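Local atomic coordinates of exopolygalacturonase (Yersinia enterocolitica, PDB entry 2UVE), a protein that probably hydrolyses polygalacturonate, the backbone of pectin, from its chain ends, as a glycoside hydrolase of family 28. Residues R350-H355 and Y375-G380; T400-I405 and M433-I438. All coordinates share one frame; numbering follows the deposited sequence.

Contact 1: R350-H355 and Y375-G380. With NI (nickel (II) ion), chain C; SO4 (sulfate ion), chain I; SO4 (sulfate ion), chain O.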
ATOM      1  N   ARG A 350     -11.347  -8.049  -1.900  1.00 18.87           N
ATOM      2  CA  ARG A 350     -11.173  -9.325  -2.610  1.00 18.57           C
ATOM      3  C   ARG A 350     -11.386  -9.184  -4.080  1.00 17.82           C
ATOM      4  O   ARG A 350     -12.182  -8.350  -4.500  1.00 19.16           O
ATOM      5  CB  ARG A 350     -12.190 -10.337  -2.078  1.00 17.62           C
ATOM      6  CG  ARG A 350     -11.690 -10.950  -0.821  1.00 20.40           C
ATOM      7  CD  ARG A 350     -12.722 -11.807  -0.221  1.00 24.93           C
ATOM      8  NE  ARG A 350     -12.282 -12.279   1.076  1.00 25.93           N
ATOM      9  CZ  ARG A 350     -13.070 -12.914   1.930  1.00 28.66           C
ATOM     10  NH1 ARG A 350     -14.345 -13.114   1.625  1.00 25.54           N
ATOM     11  NH2 ARG A 350     -12.577 -13.333   3.088  1.00 27.18           N
ATOM     12  N   ASN A 351     -10.676  -9.997  -4.856  1.00 17.14           N
ATOM     13  CA  ASN A 351     -11.063 -10.339  -6.235  1.00 17.29           C
ATOM     14  C   ASN A 351     -11.236  -9.136  -7.212  1.00 17.45           C
ATOM     15  O   ASN A 351     -12.237  -9.075  -7.911  1.00 17.43           O
ATOM     16  CB  ASN A 351     -12.377 -11.236  -6.210  1.00 16.20           C
ATOM     17  CG  ASN A 351     -12.563 -12.087  -7.490  1.00 15.19           C
ATOM     18  OD1 ASN A 351     -13.578 -12.823  -7.671  1.00 18.10           O
ATOM     19  ND2 ASN A 351     -11.589 -12.048  -8.341  1.00 11.59           N
ATOM     20  N   PRO A 352     -10.237  -8.226  -7.329  1.00 17.55           N
ATOM     21  CA  PRO A 352     -10.429  -7.081  -8.242  1.00 16.42           C
ATOM     22  C   PRO A 352     -10.388  -7.597  -9.696  1.00 16.26           C
ATOM     23  O   PRO A 352      -9.704  -8.579  -9.964  1.00 16.49           O
ATOM     24  CB  PRO A 352      -9.194  -6.221  -7.972  1.00 17.47           C
ATOM     25  CG  PRO A 352      -8.120  -7.205  -7.544  1.00 18.59           C
ATOM     26  CD  PRO A 352      -8.856  -8.321  -6.823  1.00 16.50           C
ATOM     27  N   ALA A 353     -11.094  -6.958 -10.632  1.00 15.62           N
ATOM     28  CA  ALA A 353     -10.855  -7.279 -12.051  1.00 14.75           C
ATOM     29  C   ALA A 353      -9.513  -6.754 -12.565  1.00 14.74           C
ATOM     30  O   ALA A 353      -8.996  -7.251 -13.565  1.00 15.75           O
ATOM     31  CB  ALA A 353     -12.059  -6.832 -12.950  1.00 13.45           C
ATOM     32  N   PHE A 354      -8.939  -5.754 -11.893  1.00 15.11           N
ATOM     33  CA  PHE A 354      -7.648  -5.123 -12.314  1.00 15.38           C
ATOM     34  C   PHE A 354      -6.938  -4.754 -11.012  1.00 15.44           C
ATOM     35  O   PHE A 354      -6.652  -5.656 -10.218  1.00 16.69           O
ATOM     36  CB  PHE A 354      -7.890  -3.927 -13.285  1.00 15.23           C
ATOM     37  CG  PHE A 354      -6.650  -3.379 -13.992  1.00 16.51           C
ATOM     38  CD1 PHE A 354      -5.595  -4.194 -14.376  1.00 13.38           C
ATOM     39  CD2 PHE A 354      -6.584  -2.012 -14.322  1.00 16.18           C
ATOM     40  CE1 PHE A 354      -4.485  -3.683 -15.070  1.00 14.23           C
ATOM     41  CE2 PHE A 354      -5.447  -1.460 -15.006  1.00 16.63           C
ATOM     42  CZ  PHE A 354      -4.399  -2.298 -15.386  1.00 16.04           C
ATOM     43  N   HIS A 355      -6.682  -3.473 -10.750  1.00 16.25           N
ATOM     44  CA  HIS A 355      -5.921  -3.035  -9.544  1.00 16.09           C
ATOM     45  C   HIS A 355      -6.820  -3.099  -8.351  1.00 16.17           C
ATOM     46  O   HIS A 355      -8.010  -3.124  -8.535  1.00 15.17           O
ATOM     47  CB  HIS A 355      -5.425  -1.603  -9.692  1.00 16.45           C
ATOM     48  CG  HIS A 355      -4.456  -1.397 -10.826  1.00 18.39           C
ATOM     49  ND1 HIS A 355      -3.401  -2.250 -11.082  1.00 21.83           N
ATOM     50  CD2 HIS A 355      -4.396  -0.445 -11.783  1.00 21.12           C
ATOM     51  CE1 HIS A 355      -2.734  -1.836 -12.141  1.00 20.00           C
ATOM     52  NE2 HIS A 355      -3.318  -0.742 -12.587  1.00 23.18           N
ATOM     53  N   TYR A 375      -4.533 -12.306  -3.922  1.00 15.80           N
ATOM     54  CA  TYR A 375      -3.672 -13.337  -4.559  1.00 15.68           C
ATOM     55  C   TYR A 375      -4.520 -14.372  -5.345  1.00 16.03           C
ATOM     56  O   TYR A 375      -5.504 -14.873  -4.808  1.00 16.49           O
ATOM     57  CB  TYR A 375      -2.833 -14.061  -3.495  1.00 15.91           C
ATOM     58  CG  TYR A 375      -1.812 -14.968  -4.082  1.00 16.78           C
ATOM     59  CD1 TYR A 375      -0.601 -14.468  -4.583  1.00 16.21           C
ATOM     60  CD2 TYR A 375      -2.067 -16.333  -4.180  1.00 16.34           C
ATOM     61  CE1 TYR A 375       0.335 -15.336  -5.165  1.00 16.17           C
ATOM     62  CE2 TYR A 375      -1.156 -17.192  -4.750  1.00 17.24           C
ATOM     63  CZ  TYR A 375       0.037 -16.701  -5.237  1.00 18.38           C
ATOM     64  OH  TYR A 375       0.907 -17.607  -5.808  1.00 18.88           O
ATOM     65  N   ASP A 376      -4.192 -14.674  -6.613  1.00 14.61           N
ATOM     66  CA  ASP A 376      -3.116 -14.029  -7.382  1.00 15.04           C
ATOM     67  C   ASP A 376      -3.768 -13.347  -8.616  1.00 14.92           C
ATOM     68  O   ASP A 376      -3.442 -13.663  -9.736  1.00 15.75           O
ATOM     69  CB  ASP A 376      -2.066 -15.087  -7.807  1.00 14.71           C
ATOM     70  CG  ASP A 376      -0.773 -14.473  -8.241  1.00 15.86           C
ATOM     71  OD1 ASP A 376       0.149 -15.168  -8.726  1.00 16.50           O
ATOM     72  OD2 ASP A 376      -0.656 -13.248  -8.090  1.00 18.27           O
ATOM     73  N   ALA A 377      -4.756 -12.476  -8.404  1.00 15.19           N
ATOM     74  CA  ALA A 377      -5.372 -11.673  -9.486  1.00 14.73           C
ATOM     75  C   ALA A 377      -4.319 -10.799 -10.228  1.00 14.85           C
ATOM     76  O   ALA A 377      -3.625  -9.935  -9.612  1.00 14.03           O
ATOM     77  CB  ALA A 377      -6.473 -10.757  -8.904  1.00 12.45           C
ATOM     78  N   ASN A 378      -4.211 -11.039 -11.536  1.00 15.32           N
ATOM     79  CA  ASN A 378      -3.262 -10.366 -12.392  1.00 15.77           C
ATOM     80  C   ASN A 378      -3.478  -8.857 -12.352  1.00 15.79           C
ATOM     81  O   ASN A 378      -4.575  -8.371 -12.636  1.00 16.03           O
ATOM     82  CB  ASN A 378      -3.317 -10.907 -13.819  1.00 16.29           C
ATOM     83  CG  ASN A 378      -2.040 -10.600 -14.615  1.00 18.56           C
ATOM     84  OD1 ASN A 378      -0.989 -10.243 -14.061  1.00 19.43           O
ATOM     85  ND2 ASN A 378      -2.119 -10.782 -15.899  1.00 20.58           N
ATOM     86  N   ASN A 379      -2.406  -8.156 -11.971  1.00 16.00           N
ATOM     87  CA  ASN A 379      -2.339  -6.704 -11.667  1.00 16.22           C
ATOM     88  C   ASN A 379      -3.130  -6.238 -10.435  1.00 16.20           C
ATOM     89  O   ASN A 379      -3.385  -5.034 -10.260  1.00 15.16           O
ATOM     90  CB  ASN A 379      -2.619  -5.865 -12.931  1.00 17.39           C
ATOM     91  CG  ASN A 379      -1.860  -6.417 -14.156  1.00 17.52           C
ATOM     92  OD1 ASN A 379      -2.455  -7.059 -15.035  1.00 19.81           O
ATOM     93  ND2 ASN A 379      -0.536  -6.285 -14.135  1.00 18.12           N
ATOM     94  N   GLY A 380      -3.499  -7.184  -9.571  1.00 15.40           N
ATOM     95  CA  GLY A 380      -4.283  -6.830  -8.398  1.00 15.43           C
ATOM     96  C   GLY A 380      -3.338  -6.371  -7.290  1.00 18.33           C
ATOM     97  O   GLY A 380      -3.092  -7.125  -6.316  1.00 17.64           O
TER
HETATM   98 NI    NI C1607       1.084 -12.142  -8.330  1.00 33.42          NI
HETATM   99  S   SO4 I1613       1.944  -8.691 -16.106  1.00 64.78           S
HETATM  100  O1  SO4 I1613       2.059  -9.913 -15.296  1.00 62.86           O
HETATM  101  O2  SO4 I1613       3.260  -8.341 -16.642  1.00 63.42           O
HETATM  102  O3  SO4 I1613       0.943  -8.883 -17.178  1.00 63.84           O
HETATM  103  O4  SO4 I1613       1.519  -7.562 -15.282  1.00 64.63           O
HETATM  104  S   SO4 O1619      -0.736   0.526 -14.959  1.00 49.43           S
HETATM  105  O1  SO4 O1619      -1.719   1.242 -14.118  1.00 47.75           O
HETATM  106  O2  SO4 O1619       0.487   0.251 -14.173  1.00 47.47           O
HETATM  107  O3  SO4 O1619      -1.293  -0.794 -15.337  1.00 46.61           O
HETATM  108  O4  SO4 O1619      -0.339   1.356 -16.143  1.00 47.18           O
HETATM  109  O   HOH W   1      -6.875  -8.373 -11.298  1.00 13.88           O
HETATM  110  O   HOH W   2       2.375 -13.919  -8.536  1.00 20.35           O
HETATM  111  O   HOH W   3       0.818 -12.154 -10.536  1.00 23.75           O
HETATM  112  O   HOH W   4       1.230 -12.026  -5.974  1.00 19.06           O
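F354 and N379 meet obliquely: the CB of N379 lies 3.6 Å from F354 CE1, and the amide stands 71° from the ring plane with OD1 at the ring's edge. One face of F354 carries CE1 of H355, offset toward the rim, while a face of H355 in turn receives F354 CD2. Two partners sit at the edge of the imidazole: H355 ND1 donates to N379 O (2.9 Å), which lies 21° out of the ring plane, and H355 NE2 donates to O1 of the chain O sulfate at 3.0 Å. In this crystal the two bonds hold the ring's rotation, though the sulfate probably comes from the crystallisation liquor. Although the CB of F354 starts away from 375-380, CG lies beside its own carbonyl carbon (chi1 -169°), which returns the ring to N379.

N379 occupies the third position of a type II turn closed by G380 N to A377 O, 2.8 Å. Its ND2 donates to O4 of the chain I sulfate at 2.7 Å, and its OD1 is taken by R330. At the end of the turn, G380 CA makes a CA-H...O contact of 3.2 Å with F354 O, and P352 CD packs on A377 CB at 4.0 Å. Just before A377 in the chain, D376, which follows a cis peptide, binds nickel through OD2 at 2.1 Å.

Apart from R350, which ends strand 348-350, both segments are loops of a right-handed parallel beta-helix, leading into strands 357-360 and 383-386. R330 also bonds A353 O and N378 O, and strand 240-241 brings R240 against F354 and H355.

Contact 2: T400-I405 and M433-I438. With NI (nickel (II) ion), chain C.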
ATOM      1  N   THR A 400      -1.475 -10.124  -1.905  1.00 16.00           N
ATOM      2  CA  THR A 400      -1.925  -9.448  -3.152  1.00 15.12           C
ATOM      3  C   THR A 400      -1.517 -10.183  -4.429  1.00 15.69           C
ATOM      4  O   THR A 400      -0.516 -10.922  -4.484  1.00 14.93           O
ATOM      5  CB  THR A 400      -1.504  -7.943  -3.158  1.00 15.50           C
ATOM      6  OG1 THR A 400      -0.088  -7.858  -2.991  1.00 15.96           O
ATOM      7  CG2 THR A 400      -2.156  -7.154  -1.991  1.00 14.08           C
ATOM      8  N   GLY A 401      -2.312  -9.995  -5.486  1.00 15.76           N
ATOM      9  CA  GLY A 401      -1.941 -10.567  -6.746  1.00 16.28           C
ATOM     10  C   GLY A 401      -0.777  -9.857  -7.423  1.00 16.65           C
ATOM     11  O   GLY A 401      -0.149 -10.439  -8.290  1.00 16.52           O
ATOM     12  N   ASP A 402      -0.494  -8.618  -7.041  1.00 16.40           N
ATOM     13  CA  ASP A 402       0.645  -7.857  -7.609  1.00 18.06           C
ATOM     14  C   ASP A 402       1.405  -7.184  -6.468  1.00 18.96           C
ATOM     15  O   ASP A 402       1.533  -7.761  -5.369  1.00 20.24           O
ATOM     16  CB  ASP A 402       0.153  -6.847  -8.690  1.00 17.72           C
ATOM     17  CG  ASP A 402       1.211  -6.549  -9.762  1.00 20.96           C
ATOM     18  OD1 ASP A 402       2.110  -5.715  -9.527  1.00 21.70           O
ATOM     19  OD2 ASP A 402       1.168  -7.175 -10.844  1.00 24.50           O
ATOM     20  N   ASP A 403       1.915  -5.979  -6.686  1.00 19.84           N
ATOM     21  CA  ASP A 403       2.625  -5.229  -5.604  1.00 20.90           C
ATOM     22  C   ASP A 403       1.695  -4.988  -4.431  1.00 20.68           C
ATOM     23  O   ASP A 403       0.504  -4.737  -4.656  1.00 21.12           O
ATOM     24  CB  ASP A 403       3.078  -3.865  -6.105  1.00 20.72           C
ATOM     25  CG  ASP A 403       3.995  -3.955  -7.305  1.00 22.09           C
ATOM     26  OD1 ASP A 403       4.703  -4.969  -7.476  1.00 25.79           O
ATOM     27  OD2 ASP A 403       4.050  -2.981  -8.054  1.00 21.82           O
ATOM     28  N   CYS A 404       2.217  -5.050  -3.198  1.00 18.45           N
ATOM     29  CA  CYS A 404       1.408  -4.713  -2.030  1.00 16.90           C
ATOM     30  C   CYS A 404       1.103  -3.190  -2.012  1.00 16.95           C
ATOM     31  O   CYS A 404      -0.059  -2.777  -1.999  1.00 16.61           O
ATOM     32  CB  CYS A 404       2.087  -5.195  -0.718  1.00 16.03           C
ATOM     33  SG  CYS A 404       2.583  -6.972  -0.739  1.00 17.06           S
ATOM     34  N   ILE A 405       2.156  -2.368  -1.979  1.00 16.74           N
ATOM     35  CA  ILE A 405       2.052  -0.893  -2.002  1.00 16.98           C
ATOM     36  C   ILE A 405       2.959  -0.400  -3.143  1.00 18.21           C
ATOM     37  O   ILE A 405       4.168  -0.694  -3.156  1.00 17.95           O
ATOM     38  CB  ILE A 405       2.484  -0.203  -0.672  1.00 18.06           C
ATOM     39  CG1 ILE A 405       1.623  -0.656   0.540  1.00 16.96           C
ATOM     40  CG2 ILE A 405       2.366   1.334  -0.752  1.00 15.68           C
ATOM     41  CD1 ILE A 405       2.304  -0.212   1.913  1.00 15.40           C
ATOM     42  N   MET A 433       1.916 -12.494   0.771  1.00 11.02           N
ATOM     43  CA  MET A 433       2.344 -12.658  -0.608  1.00 14.24           C
ATOM     44  C   MET A 433       2.116 -11.358  -1.335  1.00 14.93           C
ATOM     45  O   MET A 433       1.231 -10.582  -0.956  1.00 14.31           O
ATOM     46  CB  MET A 433       1.620 -13.817  -1.277  1.00 14.56           C
ATOM     47  CG  MET A 433       1.990 -15.171  -0.629  1.00 14.98           C
ATOM     48  SD  MET A 433       1.515 -16.551  -1.643  1.00 21.72           S
ATOM     49  CE  MET A 433       2.749 -16.492  -2.962  1.00 21.94           C
ATOM     50  N   GLY A 434       2.944 -11.113  -2.369  1.00 15.44           N
ATOM     51  CA  GLY A 434       2.801  -9.924  -3.182  1.00 15.61           C
ATOM     52  C   GLY A 434       4.094  -9.715  -3.941  1.00 16.48           C
ATOM     53  O   GLY A 434       5.071 -10.345  -3.614  1.00 16.69           O
ATOM     54  N   HIS A 435       4.119  -8.836  -4.940  1.00 16.01           N
ATOM     55  CA  HIS A 435       5.321  -8.716  -5.783  1.00 17.77           C
ATOM     56  C   HIS A 435       6.410  -7.834  -5.151  1.00 18.70           C
ATOM     57  O   HIS A 435       7.529  -7.799  -5.618  1.00 19.09           O
ATOM     58  CB  HIS A 435       4.945  -8.198  -7.178  1.00 16.91           C
ATOM     59  CG  HIS A 435       4.152  -9.176  -7.968  1.00 18.55           C
ATOM     60  ND1 HIS A 435       3.875  -9.010  -9.313  1.00 21.15           N
ATOM     61  CD2 HIS A 435       3.605 -10.357  -7.614  1.00 18.95           C
ATOM     62  CE1 HIS A 435       3.164 -10.035  -9.740  1.00 18.02           C
ATOM     63  NE2 HIS A 435       2.979 -10.861  -8.729  1.00 20.50           N
ATOM     64  N   GLY A 436       6.074  -7.138  -4.077  1.00 19.14           N
ATOM     65  CA  GLY A 436       7.032  -6.284  -3.421  1.00 19.33           C
ATOM     66  C   GLY A 436       6.213  -5.605  -2.400  1.00 19.15           C
ATOM     67  O   GLY A 436       5.093  -5.203  -2.670  1.00 19.53           O
ATOM     68  N   ALA A 437       6.744  -5.547  -1.192  1.00 19.46           N
ATOM     69  CA  ALA A 437       6.095  -4.824  -0.120  1.00 19.19           C
ATOM     70  C   ALA A 437       6.008  -3.311  -0.466  1.00 19.68           C
ATOM     71  O   ALA A 437       4.935  -2.717  -0.381  1.00 19.18           O
ATOM     72  CB  ALA A 437       6.849  -5.077   1.274  1.00 17.27           C
ATOM     73  N   ILE A 438       7.143  -2.703  -0.829  1.00 20.11           N
ATOM     74  CA  ILE A 438       7.223  -1.260  -1.108  1.00 20.92           C
ATOM     75  C   ILE A 438       7.862  -1.143  -2.484  1.00 21.09           C
ATOM     76  O   ILE A 438       9.031  -1.505  -2.650  1.00 20.29           O
ATOM     77  CB  ILE A 438       8.124  -0.470  -0.053  1.00 21.99           C
ATOM     78  CG1 ILE A 438       7.694  -0.803   1.397  1.00 21.47           C
ATOM     79  CG2 ILE A 438       8.160   1.108  -0.376  1.00 20.54           C
ATOM     80  CD1 ILE A 438       6.386  -0.184   1.802  1.00 20.88           C
TER
HETATM   81 NI    NI C1607       1.084 -12.142  -8.330  1.00 33.42          NI
HETATM   82  O   HOH W   4       1.230 -12.026  -5.974  1.00 19.06           O
HETATM   83  O   HOH W   2       2.375 -13.919  -8.536  1.00 20.35           O
HETATM   84  O   HOH W   3       0.818 -12.154 -10.536  1.00 23.75           O
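D402 lies over the ring of H435 between successive turns of the parallel beta-helix, in the Gly-Asp-Asp and Gly-His-Gly sequences recognisable as active-site motifs of glycoside hydrolase family 28. Backbone hydrogen bonds stitch the two loops together: T400 N to M433 O, H435 N to D402 O at 2.8 Å, C404 N to G436 O at 2.9 Å, and I405 N to A437 O. D402 O is gripped twice, by H435 N and T400 OG1 from opposite faces of its carbonyl plane.

Ring packing comes next. D402 CA sits 3.7 Å from the H435 centroid, only 6° off the normal, a CH-pi contact over one face. The carboxylate of D402 is tilted 42° to that ring, whereas the D403 side chain, whose OD2 is held by N406, crosses that of H435 at about a right angle and brings OD1 to 3.3 Å from H435 CB. I405 and I438 lie side by side, pointing the same way, with CD1 to CD1 at 4.1 Å.

Metal binding joins the two loops: G401 O and H435 NE2 are both ligands of nickel, as is D376. With CG beside the backbone N (chi1 -68°), the imidazole lies against D402, and H435 NE2, close to G401 O, meets the ion at 2.3 Å.

Contacts 1 and 2 illustrate how successive turns of a beta-helix build a site from their loops. Contact 2 is the more buried, with backbone bonds between its loops and an isoleucine pair at one end; contact 1 is only partly buried, and its sole direct hydrogen bond across the segments is made by a histidine side chain, with sulfates around it. They join in series: the loop 375-380 leads into strand 383-386, which pairs with strand 405-408 following 400-405. A probable hydrogen bond from D402 N to G380 O couples them, and Y375 packs on M433. The nickel is common to both, taking a carboxylate from contact 1 and a carbonyl and an imidazole from contact 2, with three waters.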